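Long-range contacts in N-terminal acetyltransferase B complex subunit MDM20 (Candida albicans, PDB 5K04), which serves as the non-catalytic, auxiliary subunit of the NatB N-terminal acetyltransferase complex and probably scaffolds its catalytic partner: residues A[60-68]-A[81-90]; A[583-594]-A[618-626]. One frame throughout, in Å; residues are numbered along the deposited sequence.

Interaction 1 (A[60-68]-A[81-90]); sequences AIKKNLELL and LSDFFSKMEM
Consecutive helices 58-69 and 75-87 meet here as an antiparallel helical hairpin, consistent with the TPR-like helical array of this family, with Phe85 of the second lying against Asn64 and Leu65 of the first. The short helix segments run roughly antiparallel, 141° between their directions, and their axes come within 10.8 Å. Side-chain packing carries the contact. The Phe85 ring slips in edge first: its CZ is 3.4 Å from the backbone O of Asn64, which lies in the plane of the ring. Leu65 CD2 reaches the same ring obliquely, 3.5 Å from Phe85 CE1. Leu65 sets out away from the partner helix, and its CD2 branch turns back to make this touch. On the Leu67 side, Leu81 CD2 lies 4.0 Å from Leu67 CD1, and Leu81 also passes alongside Asn64. The side chain of Phe84 crosses that of Asn64 at about a right angle. Val97 of helix 91-104 touches both Leu68 and Leu81, so a third helix covers that part of the interface.

Helix 75-87 ends in a Schellman motif with Glu89, at positive phi, as its C-prime residue. Met90 N bonds Phe85 O, and Glu89 N bonds Ser86 O. The turn brings Met88 and Met90 over Ile61, and Met90 is also the N-cap of the next helix. Ile61 divides its branches between them. CG2, anti to the backbone N, meets Met90 CE at 3.7 Å, while CD1 at the end of the other branch meets Met88 CE at 3.7 Å.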
# COMPACT_ATOMS: atom_id res chain seq x y z
N ALA A 60 -1.93 -21.56 -34.48
CA ALA A 60 -0.76 -21.02 -33.78
C ALA A 60 -0.25 -21.96 -32.70
O ALA A 60 0.96 -22.08 -32.49
CB ALA A 60 -1.10 -19.65 -33.18
N ILE A 61 -1.16 -22.64 -31.98
CA ILE A 61 -0.74 -23.57 -30.94
C ILE A 61 -0.09 -24.81 -31.54
O ILE A 61 1.01 -25.21 -31.14
CB ILE A 61 -1.93 -23.95 -30.04
CG1 ILE A 61 -2.41 -22.75 -29.23
CG2 ILE A 61 -1.53 -25.07 -29.09
CD1 ILE A 61 -3.55 -23.06 -28.29
N LYS A 62 -0.76 -25.43 -32.52
CA LYS A 62 -0.15 -26.52 -33.28
C LYS A 62 1.22 -26.11 -33.80
O LYS A 62 2.18 -26.88 -33.74
CB LYS A 62 -1.04 -26.90 -34.47
CG LYS A 62 -2.49 -27.21 -34.13
CD LYS A 62 -3.28 -27.42 -35.42
CE LYS A 62 -4.63 -28.06 -35.17
NZ LYS A 62 -5.24 -28.54 -36.44
N LYS A 63 1.32 -24.89 -34.32
CA LYS A 63 2.57 -24.42 -34.90
C LYS A 63 3.63 -24.18 -33.83
O LYS A 63 4.82 -24.49 -34.04
CB LYS A 63 2.30 -23.17 -35.72
CG LYS A 63 1.68 -23.43 -37.11
CD LYS A 63 1.39 -22.14 -37.87
CE LYS A 63 0.61 -22.43 -39.17
NZ LYS A 63 0.32 -21.22 -40.02
N ASN A 64 3.23 -23.65 -32.67
CA ASN A 64 4.19 -23.45 -31.58
C ASN A 64 4.58 -24.77 -30.93
O ASN A 64 5.73 -24.96 -30.53
CB ASN A 64 3.61 -22.49 -30.53
CG ASN A 64 3.74 -21.03 -30.94
OD1 ASN A 64 4.51 -20.69 -31.83
ND2 ASN A 64 2.97 -20.16 -30.28
N LEU A 65 3.63 -25.71 -30.82
CA LEU A 65 3.97 -27.06 -30.39
C LEU A 65 4.98 -27.69 -31.34
O LEU A 65 5.90 -28.38 -30.91
CB LEU A 65 2.71 -27.92 -30.31
CG LEU A 65 1.80 -27.68 -29.10
CD1 LEU A 65 0.59 -28.60 -29.14
CD2 LEU A 65 2.58 -27.88 -27.81
N GLU A 66 4.80 -27.45 -32.65
CA GLU A 66 5.76 -27.92 -33.64
C GLU A 66 7.15 -27.34 -33.37
O GLU A 66 8.15 -28.06 -33.45
CB GLU A 66 5.27 -27.54 -35.04
CG GLU A 66 6.16 -27.99 -36.18
CD GLU A 66 5.50 -27.79 -37.54
OE1 GLU A 66 4.47 -27.08 -37.61
OE2 GLU A 66 6.01 -28.35 -38.54
N LEU A 67 7.22 -26.05 -33.02
CA LEU A 67 8.51 -25.42 -32.73
C LEU A 67 9.15 -26.00 -31.48
O LEU A 67 10.37 -26.21 -31.43
CB LEU A 67 8.33 -23.91 -32.56
CG LEU A 67 7.93 -23.05 -33.75
CD1 LEU A 67 7.64 -21.67 -33.21
CD2 LEU A 67 9.05 -22.99 -34.77
N LEU A 68 8.34 -26.25 -30.44
CA LEU A 68 8.87 -26.75 -29.18
C LEU A 68 9.66 -28.03 -29.38
O LEU A 68 10.74 -28.20 -28.80
CB LEU A 68 7.71 -26.97 -28.21
CG LEU A 68 7.97 -27.71 -26.90
CD1 LEU A 68 9.16 -27.11 -26.16
CD2 LEU A 68 6.73 -27.64 -26.03
N LEU A 81 8.28 -18.56 -26.76
CA LEU A 81 7.51 -19.81 -26.67
C LEU A 81 6.89 -19.98 -25.29
O LEU A 81 5.66 -20.08 -25.16
CB LEU A 81 8.40 -21.01 -27.00
CG LEU A 81 8.68 -21.34 -28.46
CD1 LEU A 81 9.56 -22.56 -28.51
CD2 LEU A 81 7.39 -21.58 -29.22
N SER A 82 7.73 -20.00 -24.24
CA SER A 82 7.21 -20.17 -22.88
C SER A 82 6.20 -19.09 -22.54
O SER A 82 5.24 -19.34 -21.82
CB SER A 82 8.36 -20.16 -21.86
OG SER A 82 8.97 -18.89 -21.82
N ASP A 83 6.41 -17.89 -23.07
CA ASP A 83 5.40 -16.85 -22.93
C ASP A 83 4.11 -17.24 -23.65
O ASP A 83 3.02 -17.14 -23.08
CB ASP A 83 5.95 -15.52 -23.46
CG ASP A 83 5.03 -14.36 -23.18
OD1 ASP A 83 4.14 -14.51 -22.31
OD2 ASP A 83 5.19 -13.31 -23.83
N PHE A 84 4.23 -17.71 -24.90
CA PHE A 84 3.04 -18.05 -25.68
C PHE A 84 2.22 -19.15 -25.01
O PHE A 84 1.00 -19.05 -24.91
CB PHE A 84 3.44 -18.47 -27.10
CG PHE A 84 3.88 -17.32 -27.98
CD1 PHE A 84 2.97 -16.37 -28.41
CD2 PHE A 84 5.19 -17.21 -28.39
CE1 PHE A 84 3.38 -15.32 -29.22
CE2 PHE A 84 5.62 -16.16 -29.18
CZ PHE A 84 4.71 -15.22 -29.60
N PHE A 85 2.88 -20.22 -24.56
CA PHE A 85 2.15 -21.34 -23.97
C PHE A 85 1.50 -20.93 -22.65
O PHE A 85 0.37 -21.33 -22.36
CB PHE A 85 3.06 -22.54 -23.77
CG PHE A 85 3.54 -23.16 -25.05
CD1 PHE A 85 2.67 -23.91 -25.84
CD2 PHE A 85 4.84 -22.99 -25.48
CE1 PHE A 85 3.10 -24.48 -27.02
CE2 PHE A 85 5.28 -23.55 -26.67
CZ PHE A 85 4.40 -24.30 -27.44
N SER A 86 2.21 -20.14 -21.84
CA SER A 86 1.61 -19.63 -20.62
C SER A 86 0.40 -18.76 -20.91
O SER A 86 -0.58 -18.79 -20.16
CB SER A 86 2.65 -18.86 -19.81
OG SER A 86 3.31 -17.89 -20.61
N LYS A 87 0.44 -17.99 -22.01
CA LYS A 87 -0.72 -17.19 -22.41
C LYS A 87 -1.93 -18.05 -22.74
O LYS A 87 -3.06 -17.58 -22.62
CB LYS A 87 -0.36 -16.32 -23.62
CG LYS A 87 0.66 -15.21 -23.34
CD LYS A 87 1.40 -14.76 -24.61
CE LYS A 87 0.69 -13.62 -25.33
NZ LYS A 87 1.21 -13.39 -26.71
N MET A 88 -1.72 -19.31 -23.14
CA MET A 88 -2.80 -20.21 -23.50
C MET A 88 -3.10 -21.22 -22.39
O MET A 88 -3.68 -22.27 -22.67
CB MET A 88 -2.47 -20.94 -24.80
CG MET A 88 -1.89 -20.04 -25.88
SD MET A 88 -3.01 -18.75 -26.44
CE MET A 88 -4.37 -19.73 -27.01
N GLU A 89 -2.73 -20.91 -21.15
CA GLU A 89 -3.00 -21.78 -20.00
C GLU A 89 -2.39 -23.16 -20.20
O GLU A 89 -2.96 -24.18 -19.82
CB GLU A 89 -4.50 -21.88 -19.73
CG GLU A 89 -5.20 -20.53 -19.53
CD GLU A 89 -6.69 -20.60 -19.80
OE1 GLU A 89 -7.09 -20.72 -20.99
OE2 GLU A 89 -7.47 -20.54 -18.83
N MET A 90 -1.21 -23.18 -20.82
CA MET A 90 -0.47 -24.40 -21.09
C MET A 90 0.85 -24.35 -20.32
O MET A 90 1.93 -24.29 -20.91
CB MET A 90 -0.26 -24.57 -22.61
CG MET A 90 -1.57 -24.50 -23.41
SD MET A 90 -1.35 -24.25 -25.18
CE MET A 90 -0.48 -25.75 -25.60

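Interaction 2 (A[583-594]-A[618-626]); sequences IVFEDQDASRLL and FNLLKITKT
Lys625, near the C-terminal end of helix 608-625, reaches across to the turn that follows helix 571-584 and makes the polar part of this contact. Its NZ donates to two backbone carbonyls: Glu586 O at 2.7 Å and Val584 O at 2.9 Å. It stands 21° from the carbonyl plane of Glu586, but 48° above that of Val584. Bends at chi2 and chi3 curl the chain round to the turn. The ammonium thus bridges the last carbonyl of the helix, Val584 O, and a carbonyl of the turn after it, Glu586 O.

Within 583-594, Glu586 OE2 accepts from Gln588 N and Asp589 N. This braces the turn, while the other carboxylate oxygen, OE1, forms a salt bridge with Lys536. Asp589 OD1 adds a weak capping bond to Ser591 N at the start of helix 591-601.

The apolar part centres on Leu621 and Leu594. Leu621 CD2 lies 3.6 Å from Val584 CG2, and Ile583 crosses Leu621 at about a right angle, with CG2 3.8 Å from Leu621 CB. Leu594 splits its methyls. CD2 faces Leu621 CB and Phe618 CD1, whereas CD1 meets Thr626 CG2 tip to tip at 3.5 Å and also touches Lys622 CG at 3.7 Å. Ala590 CB packs close by, 3.7 Å from Lys625 O.

The contact joins three helices of the C-terminal part of the alpha-helical fold. Helix 661-682 packs on Val584 and Thr624, and its Arg682 pairs with Asp587. Helix 525-537 covers Phe585, while helix 630-643 lies against Lys622 and Ile623.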
# COMPACT_ATOMS: atom_id res chain seq x y z
N ILE A 583 -13.93 -4.47 -24.15
CA ILE A 583 -14.87 -4.99 -25.14
C ILE A 583 -14.99 -4.04 -26.33
O ILE A 583 -14.92 -4.47 -27.48
CB ILE A 583 -16.24 -5.21 -24.47
CG1 ILE A 583 -16.12 -6.34 -23.43
CG2 ILE A 583 -17.30 -5.49 -25.51
CD1 ILE A 583 -17.16 -6.29 -22.31
N VAL A 584 -15.17 -2.75 -26.06
CA VAL A 584 -15.20 -1.73 -27.11
C VAL A 584 -14.06 -1.93 -28.10
O VAL A 584 -14.25 -1.86 -29.32
CB VAL A 584 -15.14 -0.33 -26.47
CG1 VAL A 584 -14.87 0.73 -27.53
CG2 VAL A 584 -16.41 -0.04 -25.70
N PHE A 585 -12.86 -2.22 -27.59
CA PHE A 585 -11.67 -2.33 -28.42
C PHE A 585 -11.23 -3.78 -28.63
O PHE A 585 -10.07 -4.06 -28.91
CB PHE A 585 -10.53 -1.49 -27.83
CG PHE A 585 -10.80 0.00 -27.87
CD1 PHE A 585 -10.59 0.73 -29.04
CD2 PHE A 585 -11.28 0.67 -26.75
CE1 PHE A 585 -10.83 2.11 -29.08
CE2 PHE A 585 -11.53 2.04 -26.79
CZ PHE A 585 -11.31 2.76 -27.95
N GLU A 586 -12.18 -4.72 -28.52
CA GLU A 586 -11.95 -6.11 -28.91
C GLU A 586 -12.26 -6.26 -30.39
O GLU A 586 -13.32 -5.82 -30.86
CB GLU A 586 -12.81 -7.05 -28.06
CG GLU A 586 -12.70 -8.55 -28.36
CD GLU A 586 -11.26 -9.04 -28.52
OE1 GLU A 586 -10.37 -8.59 -27.79
OE2 GLU A 586 -11.03 -9.89 -29.41
N ASP A 587 -11.32 -6.85 -31.14
CA ASP A 587 -11.46 -6.97 -32.59
C ASP A 587 -11.77 -8.37 -33.07
O ASP A 587 -12.16 -8.53 -34.24
CB ASP A 587 -10.18 -6.49 -33.29
CG ASP A 587 -9.74 -5.11 -32.82
OD1 ASP A 587 -10.61 -4.23 -32.66
OD2 ASP A 587 -8.51 -4.92 -32.63
N GLN A 588 -11.60 -9.40 -32.23
CA GLN A 588 -11.78 -10.78 -32.67
C GLN A 588 -13.02 -11.45 -32.10
O GLN A 588 -13.86 -11.91 -32.87
CB GLN A 588 -10.53 -11.60 -32.30
CG GLN A 588 -9.23 -11.01 -32.84
CD GLN A 588 -9.28 -10.77 -34.35
OE1 GLN A 588 -9.78 -11.61 -35.10
NE2 GLN A 588 -8.76 -9.63 -34.78
N ASP A 589 -13.15 -11.52 -30.78
CA ASP A 589 -14.30 -12.20 -30.17
C ASP A 589 -14.50 -11.62 -28.78
O ASP A 589 -13.67 -11.81 -27.89
CB ASP A 589 -14.09 -13.71 -30.13
CG ASP A 589 -15.22 -14.45 -29.45
OD1 ASP A 589 -15.43 -14.26 -28.23
OD2 ASP A 589 -15.90 -15.24 -30.14
N ALA A 590 -15.62 -10.91 -28.59
CA ALA A 590 -15.93 -10.23 -27.34
C ALA A 590 -16.80 -11.07 -26.42
O ALA A 590 -17.05 -10.66 -25.28
CB ALA A 590 -16.62 -8.89 -27.63
N SER A 591 -17.23 -12.24 -26.88
CA SER A 591 -18.23 -13.03 -26.16
C SER A 591 -17.71 -13.49 -24.80
O SER A 591 -18.45 -13.47 -23.81
CB SER A 591 -18.63 -14.23 -27.02
OG SER A 591 -19.32 -13.75 -28.17
N ARG A 592 -16.45 -13.90 -24.74
CA ARG A 592 -15.84 -14.29 -23.47
C ARG A 592 -15.83 -13.13 -22.48
O ARG A 592 -16.09 -13.31 -21.28
CB ARG A 592 -14.42 -14.81 -23.75
CG ARG A 592 -13.55 -15.15 -22.54
CD ARG A 592 -12.09 -15.29 -22.99
NE ARG A 592 -11.50 -14.01 -23.40
CZ ARG A 592 -11.37 -13.58 -24.66
NH1 ARG A 592 -11.79 -14.34 -25.68
NH2 ARG A 592 -10.83 -12.39 -24.91
N LEU A 593 -15.53 -11.92 -22.95
CA LEU A 593 -15.51 -10.77 -22.05
C LEU A 593 -16.92 -10.37 -21.62
O LEU A 593 -17.13 -9.93 -20.49
CB LEU A 593 -14.81 -9.60 -22.72
CG LEU A 593 -13.32 -9.80 -22.96
CD1 LEU A 593 -12.75 -8.56 -23.66
CD2 LEU A 593 -12.61 -10.09 -21.65
N LEU A 594 -17.91 -10.52 -22.51
CA LEU A 594 -19.28 -10.20 -22.17
C LEU A 594 -19.86 -11.20 -21.17
O LEU A 594 -20.71 -10.83 -20.36
CB LEU A 594 -20.12 -10.16 -23.44
CG LEU A 594 -20.00 -8.83 -24.19
CD1 LEU A 594 -20.67 -8.93 -25.52
CD2 LEU A 594 -20.59 -7.68 -23.36
N PHE A 618 -24.21 -3.30 -21.32
CA PHE A 618 -24.19 -4.67 -21.82
C PHE A 618 -24.94 -4.79 -23.15
O PHE A 618 -24.44 -5.39 -24.10
CB PHE A 618 -24.79 -5.62 -20.77
CG PHE A 618 -24.89 -7.06 -21.24
CD1 PHE A 618 -23.79 -7.90 -21.18
CD2 PHE A 618 -26.08 -7.55 -21.75
CE1 PHE A 618 -23.87 -9.23 -21.61
CE2 PHE A 618 -26.18 -8.86 -22.19
CZ PHE A 618 -25.06 -9.71 -22.12
N ASN A 619 -26.14 -4.21 -23.22
CA ASN A 619 -26.91 -4.25 -24.46
C ASN A 619 -26.18 -3.53 -25.58
O ASN A 619 -26.25 -3.94 -26.75
CB ASN A 619 -28.29 -3.63 -24.23
CG ASN A 619 -29.18 -4.51 -23.36
OD1 ASN A 619 -28.70 -5.26 -22.52
ND2 ASN A 619 -30.49 -4.44 -23.59
N LEU A 620 -25.49 -2.43 -25.24
CA LEU A 620 -24.80 -1.63 -26.25
C LEU A 620 -23.64 -2.41 -26.85
O LEU A 620 -23.44 -2.40 -28.07
CB LEU A 620 -24.30 -0.33 -25.62
CG LEU A 620 -23.44 0.57 -26.50
CD1 LEU A 620 -24.22 1.02 -27.75
CD2 LEU A 620 -22.90 1.77 -25.72
N LEU A 621 -22.88 -3.11 -26.01
CA LEU A 621 -21.70 -3.83 -26.48
C LEU A 621 -22.08 -5.09 -27.23
O LEU A 621 -21.45 -5.43 -28.23
CB LEU A 621 -20.81 -4.15 -25.28
CG LEU A 621 -20.38 -2.90 -24.50
CD1 LEU A 621 -19.79 -3.28 -23.15
CD2 LEU A 621 -19.37 -2.09 -25.30
N LYS A 622 -23.13 -5.79 -26.77
CA LYS A 622 -23.60 -7.00 -27.44
C LYS A 622 -24.05 -6.70 -28.86
O LYS A 622 -23.77 -7.46 -29.80
CB LYS A 622 -24.73 -7.64 -26.62
CG LYS A 622 -24.34 -8.95 -25.93
CD LYS A 622 -25.56 -9.77 -25.53
CE LYS A 622 -25.68 -11.06 -26.33
NZ LYS A 622 -24.95 -12.21 -25.72
N ILE A 623 -24.74 -5.57 -29.05
CA ILE A 623 -25.28 -5.18 -30.34
C ILE A 623 -24.19 -4.71 -31.29
O ILE A 623 -24.30 -4.91 -32.51
CB ILE A 623 -26.33 -4.08 -30.08
CG1 ILE A 623 -27.68 -4.69 -29.72
CG2 ILE A 623 -26.44 -3.13 -31.21
CD1 ILE A 623 -28.53 -3.67 -29.03
N THR A 624 -23.13 -4.10 -30.77
CA THR A 624 -22.05 -3.57 -31.60
C THR A 624 -20.86 -4.51 -31.75
O THR A 624 -20.16 -4.43 -32.76
CB THR A 624 -21.56 -2.24 -31.03
OG1 THR A 624 -21.17 -2.43 -29.66
CG2 THR A 624 -22.68 -1.20 -31.11
N LYS A 625 -20.61 -5.39 -30.79
CA LYS A 625 -19.36 -6.14 -30.75
C LYS A 625 -19.56 -7.65 -30.85
O LYS A 625 -18.59 -8.41 -30.70
CB LYS A 625 -18.57 -5.80 -29.47
CG LYS A 625 -18.36 -4.31 -29.23
CD LYS A 625 -17.44 -3.72 -30.28
CE LYS A 625 -16.12 -4.48 -30.33
NZ LYS A 625 -15.17 -3.85 -31.27
N THR A 626 -20.78 -8.12 -31.08
CA THR A 626 -21.04 -9.53 -31.29
C THR A 626 -21.95 -9.71 -32.49
O THR A 626 -22.62 -8.78 -32.95
CB THR A 626 -21.67 -10.22 -30.07
OG1 THR A 626 -23.02 -9.75 -29.87
CG2 THR A 626 -20.85 -9.93 -28.83

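Overall arrangement
From the N terminus, interaction 1 closes first. It folds helix 75-87 back on helix 58-69, with 12 residues between its segments. Interaction 2 opens almost 500 residues later and closes a longer loop of 23 residues. That loop holds most of helices 591-601 and 608-625, and the contact also ties in the end of helix 571-584. The two are in series, neither nested nor crossed. The centres of interactions 1 and 2 are about 26 Å apart, on the same side of the chain's centre. The nearest atoms of interactions 1 and 2 are about 8 Å apart. So a helical pair from the N-terminal part and a group of helices from the C-terminal part lie close without touching.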